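Local atomic coordinates of cytosol aminopeptidase (Coxiella burnetii, PDB entry 3IJ3), a protein that probably removes amino-terminal residues from peptides as a metal-dependent aminopeptidase of the M17 family. Residues Asp260-Pro264 / Gly265-Leu269; Ala218-Ala221 / Val222-Gly226; Pro49-Leu52 / Asp53-Ala57; Val107-Pro110 / Gly111-Leu115. One frame throughout, in Å; residues are numbered along the deposited sequence. Where two conformers were deposited one is given.

Overall arrangement
Four short-range contacts illustrate how loops and helix ends are held in the two parts of an M17 aminopeptidase. Along the chain they come in the order interaction 3, interaction 4, interaction 2, interaction 1. Interactions 3 and 4 belong to the N-terminal domain, their centres about 22 Å apart; residues 111-114 are a strand of its mixed sheet, on which Trp51 of interaction 3 also rests. Interactions 2 and 1 lie in the catalytic domain, centres about 19 Å apart; the side chains of Lys262 and Val222 are about 5 Å and 8 Å from the bound lithium ion. About 67 Å separates the centres of interactions 2 and 3. Interactions 1, 2 and 4 also meet other subunits of the six-chain assembly, so these places form part of its interfaces.

Interaction 1. Residues Asp260-Pro264 / Gly265-Leu269; sequences DIKTP and GGMLL
The N-cap of the short helix 264-267 is Thr263, whose OG1 accepts a capping bond from Gly266 N at 3.0 Å. With chi1 at 63° the hydroxyl sits between the backbone N and the carbonyl carbon of its own residue, turned to the first turn of the helix. The same residue serves that turn with its backbone: Met267 N donates to Thr263 O at 2.9 Å and, weakly, to Pro264 O, so one N-H is shared between two carbonyls.

Ahead of the cap, Ile261 meets the end of the methionine. Met267 is straight until chi3, which bends at -66° and carries CE to within 3.7 Å of Ile261 CG1; the two side chains meet at a slant, and Leu259 of a neighbouring subunit packs on both. Lys262 runs alongside the turn, its CB 4.1 Å from Met267 CB and its CD 3.7 Å from Gly266 O. Beyond them, one water accepts from Lys262 NZ at 2.9 Å and donates to Gly266 O, also at 2.9 Å, while NZ makes a salt bridge to Asp332. The lysine side chain comes within about 5 Å of the bound lithium ion. Cap and water-mediated link thus tie the loop to the first helical turn, and the ammonium of Lys262 has a carboxylate and a water-linked carbonyl as partners, which probably hold it near the metal site.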
loop_
_atom_site.group_PDB
_atom_site.type_symbol
_atom_site.label_atom_id
_atom_site.label_comp_id
_atom_site.label_asym_id
_atom_site.label_seq_id
_atom_site.Cartn_x
_atom_site.Cartn_y
_atom_site.Cartn_z
ATOM N N ASP A 260 1.390 -16.266 -4.072
ATOM C CA ASP A 260 1.636 -14.852 -4.433
ATOM C C ASP A 260 0.250 -14.342 -4.878
ATOM O O ASP A 260 -0.006 -14.049 -6.048
ATOM C CB ASP A 260 2.663 -14.753 -5.562
ATOM C CG ASP A 260 4.057 -15.124 -5.110
ATOM O OD1 ASP A 260 4.472 -14.680 -4.008
ATOM O OD2 ASP A 260 4.776 -15.837 -5.856
ATOM N N ILE A 261 -0.627 -14.224 -3.893
ATOM C CA ILE A 261 -2.035 -13.940 -4.124
ATOM C C ILE A 261 -2.292 -12.602 -4.760
ATOM O O ILE A 261 -1.638 -11.614 -4.446
ATOM C CB ILE A 261 -2.837 -14.106 -2.799
ATOM C CG1 ILE A 261 -4.338 -14.213 -3.059
ATOM C CG2 ILE A 261 -2.499 -12.979 -1.782
ATOM C CD1 ILE A 261 -5.149 -14.497 -1.742
ATOM N N LYS A 262 -3.248 -12.583 -5.686
ATOM C CA LYS A 262 -3.633 -11.350 -6.337
ATOM C C LYS A 262 -4.406 -10.411 -5.382
ATOM O O LYS A 262 -4.967 -10.817 -4.355
ATOM C CB LYS A 262 -4.557 -11.672 -7.537
ATOM C CG LYS A 262 -3.910 -12.409 -8.679
ATOM C CD LYS A 262 -4.924 -12.795 -9.741
ATOM C CE LYS A 262 -4.299 -13.553 -10.891
ATOM N NZ LYS A 262 -3.334 -12.721 -11.678
ATOM N N THR A 263 -4.435 -9.137 -5.744
ATOM C CA THR A 263 -5.281 -8.164 -5.061
ATOM C C THR A 263 -6.744 -8.445 -5.496
ATOM O O THR A 263 -6.969 -9.081 -6.524
ATOM C CB THR A 263 -4.953 -6.781 -5.521
ATOM O OG1 THR A 263 -5.241 -6.690 -6.926
ATOM C CG2 THR A 263 -3.458 -6.457 -5.239
ATOM N N PRO A 264 -7.747 -7.960 -4.730
ATOM C CA PRO A 264 -9.147 -8.232 -5.170
ATOM C C PRO A 264 -9.454 -7.697 -6.560
ATOM O O PRO A 264 -10.125 -8.370 -7.362
ATOM C CB PRO A 264 -10.000 -7.557 -4.101
ATOM C CG PRO A 264 -9.134 -7.616 -2.864
ATOM C CD PRO A 264 -7.693 -7.439 -3.355
ATOM N N GLY A 265 -9.004 -6.483 -6.847
ATOM C CA GLY A 265 -9.211 -5.923 -8.182
ATOM C C GLY A 265 -8.562 -6.811 -9.220
ATOM O O GLY A 265 -9.110 -7.036 -10.311
ATOM N N GLY A 266 -7.378 -7.344 -8.902
ATOM C CA GLY A 266 -6.697 -8.220 -9.842
ATOM C C GLY A 266 -7.357 -9.589 -10.036
ATOM O O GLY A 266 -7.219 -10.203 -11.069
ATOM N N MET A 267 -8.084 -10.063 -9.046
ATOM C CA MET A 267 -8.676 -11.387 -9.127
ATOM C C MET A 267 -10.113 -11.381 -9.691
ATOM O O MET A 267 -10.635 -12.402 -10.137
ATOM C CB MET A 267 -8.661 -11.995 -7.711
ATOM C CG MET A 267 -8.548 -13.496 -7.688
ATOM S SD MET A 267 -8.820 -14.242 -6.057
ATOM C CE MET A 267 -7.449 -13.669 -5.033
ATOM N N LEU A 268 -10.733 -10.211 -9.718
ATOM C CA LEU A 268 -12.134 -10.117 -10.080
ATOM C C LEU A 268 -12.518 -10.733 -11.413
ATOM O O LEU A 268 -13.590 -11.327 -11.531
ATOM C CB LEU A 268 -12.572 -8.649 -10.030
ATOM C CG LEU A 268 -14.039 -8.362 -10.232
ATOM C CD1 LEU A 268 -14.885 -9.098 -9.219
ATOM C CD2 LEU A 268 -14.267 -6.847 -10.167
ATOM N N LEU A 269 -11.689 -10.555 -12.440
ATOM C CA LEU A 269 -12.026 -11.089 -13.783
ATOM C C LEU A 269 -11.360 -12.417 -14.094
ATOM O O LEU A 269 -11.455 -12.897 -15.224
ATOM C CB LEU A 269 -11.582 -10.095 -14.866
ATOM C CG LEU A 269 -12.199 -8.696 -14.812
ATOM C CD1 LEU A 269 -11.774 -7.915 -16.033
ATOM C CD2 LEU A 269 -13.718 -8.749 -14.729
HETATM O O HOH W 1 -4.631 -10.282 -12.400
#

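Interaction 2. Residues Ala218-Ala221 / Val222-Gly226; sequences AIYA and VGRAG
Arg224 lays its CB over one face of the Tyr220 ring, 4.0 Å from the centroid and 19° off the ring normal, a CH-pi contact displaced toward the rim so that CZ, at 3.8 Å, is the ring atom nearest to Arg224 CB. The arginine's CG lies between its backbone N and carbonyl carbon (chi1 73°), which sends the chain back over the preceding turn; CG comes 3.6 Å from Ala221 O, and CD reaches 3.9 Å from Tyr220 CE2. Ring and guanidinium do not stack, their planes being 49° apart. This pair forms the partly exposed side of the contact.

The other side is packed closely and buried. This is the last turn of the helix that includes residues 218-223: Gly223 N donates to Ile219 O at 3.2 Å, nearly straight, and Val222 N makes a weaker bond to Ala218 O. A type I turn from Gly223 to Gly226, closed by Gly226 N to Gly223 O, then leads the chain away. Val222 places CG2 3.6 Å from Ala218 O and wedges against strand 295-305, helix 335-347 and the metal ligand Glu334; Ile219 presses on the same strand. On the partly exposed flank, the polar end of Arg224 is held from outside the helix, NE donating to Arg310 O and NH2 forming a salt bridge with Glu182 of a neighbouring subunit, even though Arg313 brings a like charge close to that NH2.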
loop_
_atom_site.group_PDB
_atom_site.type_symbol
_atom_site.label_atom_id
_atom_site.label_comp_id
_atom_site.label_asym_id
_atom_site.label_seq_id
_atom_site.Cartn_x
_atom_site.Cartn_y
_atom_site.Cartn_z
ATOM N N ALA A 218 4.882 -30.007 -15.009
ATOM C CA ALA A 218 4.699 -28.578 -14.801
ATOM C C ALA A 218 3.220 -28.223 -14.775
ATOM O O ALA A 218 2.791 -27.353 -14.002
ATOM C CB ALA A 218 5.494 -27.767 -15.887
ATOM N N ILE A 219 2.416 -28.904 -15.594
ATOM C CA ILE A 219 0.951 -28.691 -15.560
ATOM C C ILE A 219 0.437 -29.151 -14.192
ATOM O O ILE A 219 -0.351 -28.461 -13.516
ATOM C CB ILE A 219 0.229 -29.463 -16.685
ATOM C CG1 ILE A 219 0.782 -29.064 -18.059
ATOM C CG2 ILE A 219 -1.298 -29.216 -16.629
ATOM C CD1 ILE A 219 0.133 -29.849 -19.249
ATOM N N TYR A 220 0.921 -30.305 -13.743
ATOM C CA TYR A 220 0.509 -30.843 -12.468
ATOM C C TYR A 220 0.887 -29.934 -11.289
ATOM O O TYR A 220 0.063 -29.688 -10.412
ATOM C CB TYR A 220 1.078 -32.237 -12.252
ATOM C CG TYR A 220 0.740 -32.779 -10.899
ATOM C CD1 TYR A 220 -0.527 -33.263 -10.644
ATOM C CD2 TYR A 220 1.673 -32.775 -9.859
ATOM C CE1 TYR A 220 -0.876 -33.745 -9.367
ATOM C CE2 TYR A 220 1.335 -33.249 -8.598
ATOM C CZ TYR A 220 0.065 -33.735 -8.368
ATOM O OH TYR A 220 -0.279 -34.183 -7.116
ATOM N N ALA A 221 2.116 -29.436 -11.270
ATOM C CA ALA A 221 2.579 -28.594 -10.141
ATOM C C ALA A 221 1.697 -27.357 -9.958
ATOM O O ALA A 221 1.290 -27.028 -8.837
ATOM C CB ALA A 221 4.067 -28.198 -10.324
ATOM N N VAL A 222 1.362 -26.703 -11.060
ATOM C CA VAL A 222 0.524 -25.499 -10.996
ATOM C C VAL A 222 -0.877 -25.807 -10.510
ATOM O O VAL A 222 -1.387 -25.124 -9.646
ATOM C CB VAL A 222 0.482 -24.759 -12.354
ATOM C CG1 VAL A 222 -0.566 -23.665 -12.389
ATOM C CG2 VAL A 222 1.850 -24.180 -12.682
ATOM N N GLY A 223 -1.490 -26.854 -11.041
ATOM C CA GLY A 223 -2.857 -27.157 -10.692
ATOM C C GLY A 223 -3.144 -28.066 -9.534
ATOM O O GLY A 223 -4.311 -28.228 -9.185
ATOM N N ARG A 224 -2.120 -28.562 -8.847
ATOM C CA ARG A 224 -2.356 -29.582 -7.834
ATOM C C ARG A 224 -3.098 -29.129 -6.586
ATOM O O ARG A 224 -3.670 -29.968 -5.906
ATOM C CB ARG A 224 -1.062 -30.258 -7.439
ATOM C CG ARG A 224 -0.222 -29.390 -6.630
ATOM C CD ARG A 224 1.157 -30.017 -6.344
ATOM N NE ARG A 224 1.731 -29.259 -5.257
ATOM C CZ ARG A 224 3.021 -29.000 -5.077
ATOM N NH1 ARG A 224 3.949 -29.405 -5.954
ATOM N NH2 ARG A 224 3.376 -28.255 -4.035
ATOM N N ALA A 225 -3.102 -27.820 -6.296
ATOM C CA ALA A 225 -3.766 -27.289 -5.119
ATOM C C ALA A 225 -5.257 -27.122 -5.283
ATOM O O ALA A 225 -5.955 -26.990 -4.298
ATOM C CB ALA A 225 -3.142 -25.925 -4.713
ATOM N N GLY A 226 -5.760 -27.143 -6.507
ATOM C CA GLY A 226 -7.207 -26.932 -6.705
ATOM C C GLY A 226 -8.061 -28.136 -6.322
ATOM O O GLY A 226 -7.589 -29.275 -6.337
#

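Interaction 3. Residues Pro49-Leu52 / Asp53-Ala57; sequences PDWL and DTQDA
Trp51 O is gripped twice by Thr54, from the hydroxyl OG1 at 2.6 Å and from the backbone N at 2.9 Å. The hydroxyl approaches in the carbonyl plane, whereas the amide N-H comes from well above it, so the two donors use different parts of the oxygen. With chi1 at 71°, OG1 is tucked between the threonine's own backbone N and carbonyl carbon, which turns it back to the helix end. OG1 is itself an acceptor: Gln55 NE2 donates to it at 3.1 Å, almost straight (168°) and in the amide plane. The resulting relay, amide to hydroxyl to carbonyl, may strengthen each link through polarisation.

Held this way, the Gln55 amide lies flat over the Trp51 indole, the two planes only 9° apart. Its CD stands 3.4 Å from Trp51 CZ2, and CG adds a CH-pi contact, 3.6 Å from the centroid of the six-membered ring. Thr54 OG1 lies over the same face, nearer the pyrrole rim. In the backbone, a type I turn from Leu52 to Gln55 is closed by Gln55 N to Leu52 O at 3.0 Å. On the exposed flank a water bridges Pro49 O and Asp53 OD1, and Asp50 OD1 and Asp53 OD2, like charges, stay 4.2 Å apart.

The turn follows helix 48-52 and leads into helix 57-66, whose N-cap is Asp56, while Trp51 also packs against strands 38-43 and 85-91 of the N-terminal sheet.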
loop_
_atom_site.group_PDB
_atom_site.type_symbol
_atom_site.label_atom_id
_atom_site.label_comp_id
_atom_site.label_asym_id
_atom_site.label_seq_id
_atom_site.Cartn_x
_atom_site.Cartn_y
_atom_site.Cartn_z
ATOM N N PRO A 49 -27.601 14.974 -47.846
ATOM C CA PRO A 49 -28.359 15.969 -48.604
ATOM C C PRO A 49 -28.784 15.481 -49.988
ATOM O O PRO A 49 -29.951 15.629 -50.358
ATOM C CB PRO A 49 -27.381 17.148 -48.704
ATOM C CG PRO A 49 -26.533 17.017 -47.509
ATOM C CD PRO A 49 -26.345 15.538 -47.323
ATOM N N ASP A 50 -27.844 14.905 -50.736
ATOM C CA ASP A 50 -28.138 14.358 -52.069
ATOM C C ASP A 50 -29.102 13.181 -52.001
ATOM O O ASP A 50 -29.941 13.019 -52.879
ATOM C CB ASP A 50 -26.859 13.894 -52.774
ATOM C CG ASP A 50 -25.994 15.043 -53.239
ATOM O OD1 ASP A 50 -26.496 16.176 -53.349
ATOM O OD2 ASP A 50 -24.802 14.791 -53.505
ATOM N N TRP A 51 -28.956 12.334 -50.988
ATOM C CA TRP A 51 -29.858 11.206 -50.844
ATOM C C TRP A 51 -31.283 11.716 -50.603
ATOM O O TRP A 51 -32.225 11.233 -51.231
ATOM C CB TRP A 51 -29.438 10.278 -49.706
ATOM C CG TRP A 51 -30.366 9.136 -49.580
ATOM C CD1 TRP A 51 -30.389 8.019 -50.357
ATOM C CD2 TRP A 51 -31.421 8.989 -48.632
ATOM N NE1 TRP A 51 -31.393 7.183 -49.952
ATOM C CE2 TRP A 51 -32.041 7.753 -48.891
ATOM C CE3 TRP A 51 -31.907 9.784 -47.585
ATOM C CZ2 TRP A 51 -33.121 7.293 -48.149
ATOM C CZ3 TRP A 51 -32.986 9.329 -46.856
ATOM C CH2 TRP A 51 -33.579 8.094 -47.140
ATOM N N LEU A 52 -31.434 12.685 -49.699
ATOM C CA LEU A 52 -32.764 13.247 -49.382
ATOM C C LEU A 52 -33.473 13.767 -50.620
ATOM O O LEU A 52 -34.685 13.630 -50.748
ATOM C CB LEU A 52 -32.671 14.343 -48.326
ATOM C CG LEU A 52 -32.404 13.839 -46.908
ATOM C CD1 LEU A 52 -31.925 14.964 -45.990
ATOM C CD2 LEU A 52 -33.650 13.122 -46.338
ATOM N N ASP A 53 -32.709 14.343 -51.543
ATOM C CA ASP A 53 -33.279 14.854 -52.787
ATOM C C ASP A 53 -33.958 13.773 -53.628
ATOM O O ASP A 53 -34.780 14.107 -54.490
ATOM C CB ASP A 53 -32.205 15.553 -53.622
ATOM C CG ASP A 53 -31.745 16.863 -53.008
ATOM O OD1 ASP A 53 -32.537 17.496 -52.275
ATOM O OD2 ASP A 53 -30.597 17.280 -53.293
ATOM N N THR A 54 -33.618 12.503 -53.398
ATOM C CA THR A 54 -34.215 11.390 -54.136
ATOM C C THR A 54 -35.468 10.836 -53.455
ATOM O O THR A 54 -36.133 9.947 -54.004
ATOM C CB THR A 54 -33.226 10.199 -54.296
ATOM O OG1 THR A 54 -33.010 9.524 -53.034
ATOM C CG2 THR A 54 -31.891 10.672 -54.884
ATOM N N GLN A 55 -35.790 11.353 -52.270
ATOM C CA GLN A 55 -36.918 10.852 -51.493
ATOM C C GLN A 55 -38.146 11.723 -51.606
ATOM O O GLN A 55 -38.061 12.867 -52.053
ATOM C CB GLN A 55 -36.499 10.748 -50.019
ATOM C CG GLN A 55 -35.301 9.843 -49.829
ATOM C CD GLN A 55 -35.604 8.422 -50.201
ATOM O OE1 GLN A 55 -36.450 7.783 -49.581
ATOM N NE2 GLN A 55 -34.894 7.901 -51.204
ATOM N N ASP A 56 -39.289 11.178 -51.185
ATOM C CA ASP A 56 -40.538 11.934 -51.234
ATOM C C ASP A 56 -40.593 13.029 -50.151
ATOM O O ASP A 56 -39.734 13.100 -49.256
ATOM C CB ASP A 56 -41.780 11.013 -51.198
ATOM C CG ASP A 56 -41.952 10.258 -49.885
ATOM O OD1 ASP A 56 -41.305 10.602 -48.866
ATOM O OD2 ASP A 56 -42.783 9.311 -49.867
ATOM N N ALA A 57 -41.611 13.881 -50.256
ATOM C CA ALA A 57 -41.780 15.023 -49.350
ATOM C C ALA A 57 -41.790 14.648 -47.871
ATOM O O ALA A 57 -41.034 15.224 -47.066
ATOM C CB ALA A 57 -43.068 15.776 -49.708
HETATM O O HOH W 2 -31.577 17.722 -49.254
#

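Interaction 4. Residues Val107-Pro110 / Gly111-Leu115; sequences VLPP and GAFQL
Phe113 reaches from its strand back to Leu108, Pro109 and Pro110 in the loop before it. Its CB is directed toward the loop, and at chi1 -60° CG stands anti to the carbonyl carbon, which sets one ring face against the leucine. Over that face, Leu108 CD1 sits 4.2 Å from Phe113 CD2, and Leu108 CD2 sits 4.0 Å from Phe113 CE1. Leu108 comes from the opposite direction, its CD1 above the ring centre and 12° off the normal, a CH-pi contact. Toward the tip a carbonyl joins the apolar partners: CE2 lies 3.4 Å and CZ 3.3 Å from Pro109 O, which approaches the ring edge near its plane. This carbonyl is buried with no hydrogen-bonding partner in the model, so the slightly positive ring hydrogens may offer it partial compensation. Between loop and strand, Gly111 takes an extended conformation with positive phi (149°), a region open chiefly to glycine. Gly111 and Phe113 bond through their backbones to residues 150-154, and Ala112 to Ile38. Strand 111-114 thus lies between strands 38-43 and 151-154 in the mixed sheet of the N-terminal domain, and Phe113 packs in the core beside that sheet on Ile38, Ile40 and Val88.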
loop_
_atom_site.group_PDB
_atom_site.type_symbol
_atom_site.label_atom_id
_atom_site.label_comp_id
_atom_site.label_asym_id
_atom_site.label_seq_id
_atom_site.Cartn_x
_atom_site.Cartn_y
_atom_site.Cartn_z
ATOM N N VAL A 107 -30.769 -0.719 -30.679
ATOM C CA VAL A 107 -31.512 0.486 -31.040
ATOM C C VAL A 107 -32.642 0.267 -32.040
ATOM O O VAL A 107 -33.558 1.095 -32.126
ATOM C CB VAL A 107 -30.556 1.596 -31.560
ATOM C CG1 VAL A 107 -29.567 2.009 -30.446
ATOM C CG2 VAL A 107 -29.801 1.157 -32.828
ATOM N N LEU A 108 -32.610 -0.836 -32.777
ATOM C CA LEU A 108 -33.638 -1.082 -33.789
ATOM C C LEU A 108 -35.017 -1.354 -33.253
ATOM O O LEU A 108 -35.182 -2.031 -32.244
ATOM C CB LEU A 108 -33.277 -2.254 -34.696
ATOM C CG LEU A 108 -32.271 -2.008 -35.809
ATOM C CD1 LEU A 108 -31.911 -3.331 -36.487
ATOM C CD2 LEU A 108 -32.834 -1.011 -36.819
ATOM N N PRO A 109 -36.033 -0.814 -33.941
ATOM C CA PRO A 109 -37.372 -1.182 -33.558
ATOM C C PRO A 109 -37.578 -2.666 -33.909
ATOM O O PRO A 109 -36.744 -3.257 -34.601
ATOM C CB PRO A 109 -38.258 -0.325 -34.475
ATOM C CG PRO A 109 -37.388 0.734 -35.043
ATOM C CD PRO A 109 -36.003 0.173 -35.038
ATOM N N PRO A 110 -38.675 -3.269 -33.445
ATOM C CA PRO A 110 -38.950 -4.664 -33.798
ATOM C C PRO A 110 -39.136 -4.870 -35.308
ATOM O O PRO A 110 -39.617 -3.958 -36.013
ATOM C CB PRO A 110 -40.282 -4.935 -33.084
ATOM C CG PRO A 110 -40.263 -4.014 -31.926
ATOM C CD PRO A 110 -39.655 -2.752 -32.477
ATOM N N GLY A 111 -38.743 -6.040 -35.812
ATOM C CA GLY A 111 -38.946 -6.340 -37.235
ATOM C C GLY A 111 -37.950 -7.237 -37.909
ATOM O O GLY A 111 -36.997 -7.713 -37.287
ATOM N N ALA A 112 -38.215 -7.471 -39.199
ATOM C CA ALA A 112 -37.388 -8.274 -40.086
ATOM C C ALA A 112 -36.704 -7.295 -41.011
ATOM O O ALA A 112 -37.368 -6.614 -41.800
ATOM C CB ALA A 112 -38.262 -9.274 -40.903
ATOM N N PHE A 113 -35.378 -7.220 -40.928
ATOM C CA PHE A 113 -34.609 -6.227 -41.688
ATOM C C PHE A 113 -33.697 -6.858 -42.716
ATOM O O PHE A 113 -33.464 -8.064 -42.706
ATOM C CB PHE A 113 -33.777 -5.359 -40.717
ATOM C CG PHE A 113 -34.608 -4.595 -39.697
ATOM C CD1 PHE A 113 -34.980 -3.271 -39.938
ATOM C CD2 PHE A 113 -35.025 -5.191 -38.511
ATOM C CE1 PHE A 113 -35.753 -2.555 -39.013
ATOM C CE2 PHE A 113 -35.800 -4.493 -37.579
ATOM C CZ PHE A 113 -36.172 -3.160 -37.835
ATOM N N GLN A 114 -33.157 -6.040 -43.605
ATOM C CA GLN A 114 -32.224 -6.536 -44.592
ATOM C C GLN A 114 -31.243 -5.443 -44.921
ATOM O O GLN A 114 -31.562 -4.256 -44.812
ATOM C CB GLN A 114 -32.954 -6.932 -45.885
ATOM C CG GLN A 114 -33.497 -5.723 -46.622
ATOM C CD GLN A 114 -34.280 -6.059 -47.870
ATOM O OE1 GLN A 114 -34.595 -7.220 -48.138
ATOM N NE2 GLN A 114 -34.629 -5.030 -48.630
ATOM N N LEU A 115 -30.040 -5.853 -45.308
ATOM C CA LEU A 115 -28.999 -4.939 -45.772
ATOM C C LEU A 115 -29.049 -5.018 -47.290
ATOM O O LEU A 115 -29.638 -5.961 -47.840
ATOM C CB LEU A 115 -27.614 -5.386 -45.315
ATOM C CG LEU A 115 -27.416 -5.471 -43.803
ATOM C CD1 LEU A 115 -25.905 -5.673 -43.527
ATOM C CD2 LEU A 115 -27.936 -4.224 -43.127
#